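Local coordinates for B- and T-lymphocyte attenuator (Mus musculus, PDB 1XAU), which acts as an inhibitory receptor on lymphocytes, dampening antigen receptor signalling through the phosphatases SHP-1 and SHP-2 and interacting with the herpesvirus entry mediator TNFRSF14, at residues L66-E71 with F79-K84. Sequence-based numbering, arbitrary orientation.
Sequences LYTSWE and FVLHFK
Strands 66-71 and 78-83 form an antiparallel beta hairpin, and Tyr67 with His82 and Ser69 with Val80 are its hydrogen-bonded pairs. Each pair is closed by two backbone bonds. The shortest are His82 N to Tyr67 O and Val80 N to Ser69 O, both 2.8 Å. Tyr67, Ser69, Val80 and His82 put their side chains on one face of the sheet. There Tyr67 CG sits between its own backbone N and carbonyl carbon (chi1 65°), which swings the ring across the strand against His82. The planes differ by only 14°, but the rings are displaced so far that they hardly cover each other. His82 CB lies over the Tyr67 ring face in a CH-pi contact, 3.7 Å from the centroid. At the imidazole edge, in its plane, Ser69 OG and His82 NE2 share a hydrogen bond of 2.8 Å. This bond would help to hold the rotation of the imidazole. Glu71 lays CG against Val80 CG2, while its carboxylate forms a salt bridge with Arg74.

The hairpin belongs to the immunoglobulin beta sandwich of the receptor ectodomain and corresponds to its D-E hairpin. Strand 66-71 is an edge strand of its sheet within this chain, and strand 78-83 pairs on its other side with 32-39. Leu66, Thr68, Trp70, Phe79, Leu81 and Phe83 line the other face. Thr68 and Leu81 meet Trp49 of strand 47-52, and Trp70 and Phe79 meet Val47. Phe79 CB sits almost centrally over the six-membered ring of Trp70, 3.9 Å from its centroid. The Phe79 ring continues past the indole, bringing CZ to 3.7 Å from Thr68 CB. Leu66 CD1 sits over one Phe83 ring face, toward the rim, 3.8 Å from the centroid, and also touches Leu81 CD1 at 3.7 Å.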
loop_
_atom_site.group_PDB
_atom_site.type_symbol
_atom_site.label_atom_id
_atom_site.label_comp_id
_atom_site.label_asym_id
_atom_site.label_seq_id
_atom_site.Cartn_x
_atom_site.Cartn_y
_atom_site.Cartn_z
ATOM N N LEU A 66 -10.231 -6.874 -3.928
ATOM C CA LEU A 66 -9.074 -6.020 -3.571
ATOM C C LEU A 66 -9.699 -4.702 -3.134
ATOM O O LEU A 66 -10.400 -4.033 -3.968
ATOM C CB LEU A 66 -8.217 -5.723 -4.789
ATOM C CG LEU A 66 -6.853 -5.120 -4.512
ATOM C CD1 LEU A 66 -6.090 -5.985 -3.574
ATOM C CD2 LEU A 66 -6.083 -4.924 -5.908
ATOM N N TYR A 67 -9.447 -4.288 -1.892
ATOM C CA TYR A 67 -10.076 -3.064 -1.398
ATOM C C TYR A 67 -9.176 -2.428 -0.375
ATOM O O TYR A 67 -8.207 -3.042 0.063
ATOM C CB TYR A 67 -11.503 -3.339 -0.814
ATOM C CG TYR A 67 -11.476 -4.215 0.424
ATOM C CD1 TYR A 67 -11.425 -3.626 1.695
ATOM C CD2 TYR A 67 -11.548 -5.599 0.339
ATOM C CE1 TYR A 67 -11.451 -4.386 2.842
ATOM C CE2 TYR A 67 -11.590 -6.411 1.524
ATOM C CZ TYR A 67 -11.537 -5.805 2.749
ATOM O OH TYR A 67 -11.506 -6.613 3.901
ATOM N N THR A 68 -9.517 -1.199 0.046
ATOM C CA THR A 68 -8.655 -0.496 0.977
ATOM C C THR A 68 -9.402 -0.081 2.221
ATOM O O THR A 68 -10.679 -0.088 2.274
ATOM C CB THR A 68 -8.041 0.781 0.341
ATOM O OG1 THR A 68 -9.083 1.721 0.037
ATOM C CG2 THR A 68 -7.300 0.474 -1.014
ATOM N N SER A 69 -8.645 0.235 3.256
ATOM C CA SER A 69 -9.278 0.728 4.498
ATOM C C SER A 69 -8.218 1.524 5.265
ATOM O O SER A 69 -6.988 1.469 4.990
ATOM C CB SER A 69 -9.761 -0.417 5.411
ATOM O OG SER A 69 -8.725 -1.067 6.127
ATOM N N TRP A 70 -8.699 2.243 6.276
ATOM C CA TRP A 70 -7.801 2.969 7.151
ATOM C C TRP A 70 -7.912 2.324 8.538
ATOM O O TRP A 70 -9.000 1.977 8.984
ATOM C CB TRP A 70 -8.149 4.470 7.211
ATOM C CG TRP A 70 -7.645 5.223 6.097
ATOM C CD1 TRP A 70 -8.294 5.497 4.946
ATOM C CD2 TRP A 70 -6.391 5.907 6.039
ATOM N NE1 TRP A 70 -7.535 6.346 4.171
ATOM C CE2 TRP A 70 -6.358 6.609 4.823
ATOM C CE3 TRP A 70 -5.301 6.003 6.910
ATOM C CZ2 TRP A 70 -5.273 7.413 4.442
ATOM C CZ3 TRP A 70 -4.189 6.810 6.522
ATOM C CH2 TRP A 70 -4.191 7.496 5.314
ATOM N N GLU A 71 -6.785 2.106 9.207
ATOM C CA GLU A 71 -6.821 1.561 10.550
ATOM C C GLU A 71 -6.258 2.633 11.484
ATOM O O GLU A 71 -5.210 3.237 11.196
ATOM C CB GLU A 71 -5.968 0.305 10.666
ATOM C CG GLU A 71 -6.357 -0.811 9.754
ATOM C CD GLU A 71 -5.551 -2.098 10.043
ATOM O OE1 GLU A 71 -4.745 -2.101 11.023
ATOM O OE2 GLU A 71 -5.723 -3.108 9.292
ATOM N N PHE A 79 -2.834 3.030 6.233
ATOM C CA PHE A 79 -3.683 2.827 5.054
ATOM C C PHE A 79 -3.391 1.400 4.602
ATOM O O PHE A 79 -2.247 1.028 4.459
ATOM C CB PHE A 79 -3.312 3.833 3.952
ATOM C CG PHE A 79 -4.159 3.754 2.791
ATOM C CD1 PHE A 79 -5.540 3.802 2.918
ATOM C CD2 PHE A 79 -3.569 3.680 1.504
ATOM C CE1 PHE A 79 -6.367 3.767 1.760
ATOM C CE2 PHE A 79 -4.373 3.649 0.328
ATOM C CZ PHE A 79 -5.774 3.678 0.467
ATOM N N VAL A 80 -4.420 0.598 4.408
ATOM C CA VAL A 80 -4.243 -0.802 4.139
ATOM C C VAL A 80 -4.831 -1.269 2.821
ATOM O O VAL A 80 -5.892 -0.778 2.436
ATOM C CB VAL A 80 -4.997 -1.505 5.273
ATOM C CG1 VAL A 80 -4.755 -2.977 5.258
ATOM C CG2 VAL A 80 -4.533 -0.863 6.604
ATOM N N LEU A 81 -4.154 -2.198 2.172
ATOM C CA LEU A 81 -4.623 -2.835 0.935
ATOM C C LEU A 81 -4.961 -4.264 1.342
ATOM O O LEU A 81 -4.085 -5.031 1.800
ATOM C CB LEU A 81 -3.521 -2.768 -0.141
ATOM C CG LEU A 81 -3.934 -3.506 -1.425
ATOM C CD1 LEU A 81 -5.090 -2.684 -2.111
ATOM C CD2 LEU A 81 -2.704 -3.632 -2.355
ATOM N N HIS A 82 -6.203 -4.684 1.097
ATOM C CA HIS A 82 -6.665 -6.035 1.503
ATOM C C HIS A 82 -6.925 -6.906 0.286
ATOM O O HIS A 82 -7.700 -6.510 -0.597
ATOM C CB HIS A 82 -7.997 -5.930 2.197
ATOM C CG HIS A 82 -7.979 -5.068 3.414
ATOM N ND1 HIS A 82 -7.790 -5.576 4.672
ATOM C CD2 HIS A 82 -8.212 -3.743 3.566
ATOM C CE1 HIS A 82 -7.906 -4.592 5.559
ATOM N NE2 HIS A 82 -8.166 -3.473 4.918
ATOM N N PHE A 83 -6.308 -8.064 0.224
ATOM C CA PHE A 83 -6.524 -8.995 -0.869
ATOM C C PHE A 83 -7.476 -10.078 -0.298
ATOM O O PHE A 83 -7.132 -10.776 0.700
ATOM C CB PHE A 83 -5.209 -9.700 -1.240
ATOM C CG PHE A 83 -4.125 -8.771 -1.720
ATOM C CD1 PHE A 83 -3.885 -8.670 -3.092
ATOM C CD2 PHE A 83 -3.365 -8.025 -0.830
ATOM C CE1 PHE A 83 -2.857 -7.808 -3.576
ATOM C CE2 PHE A 83 -2.333 -7.135 -1.303
ATOM C CZ PHE A 83 -2.100 -7.054 -2.704
ATOM N N LYS A 84 -8.621 -10.267 -0.949
ATOM C CA LYS A 84 -9.664 -11.167 -0.470
ATOM C C LYS A 84 -10.177 -12.036 -1.606
ATOM O O LYS A 84 -11.227 -11.727 -2.207
ATOM C CB LYS A 84 -10.832 -10.313 0.063
ATOM C CG LYS A 84 -11.980 -11.127 0.725
ATOM C CD LYS A 84 -13.023 -10.225 1.417
ATOM C CE LYS A 84 -14.312 -11.073 1.800
ATOM N NZ LYS A 84 -15.067 -10.523 3.047
HETATM O O HOH W 1 -14.784 -7.360 3.767
#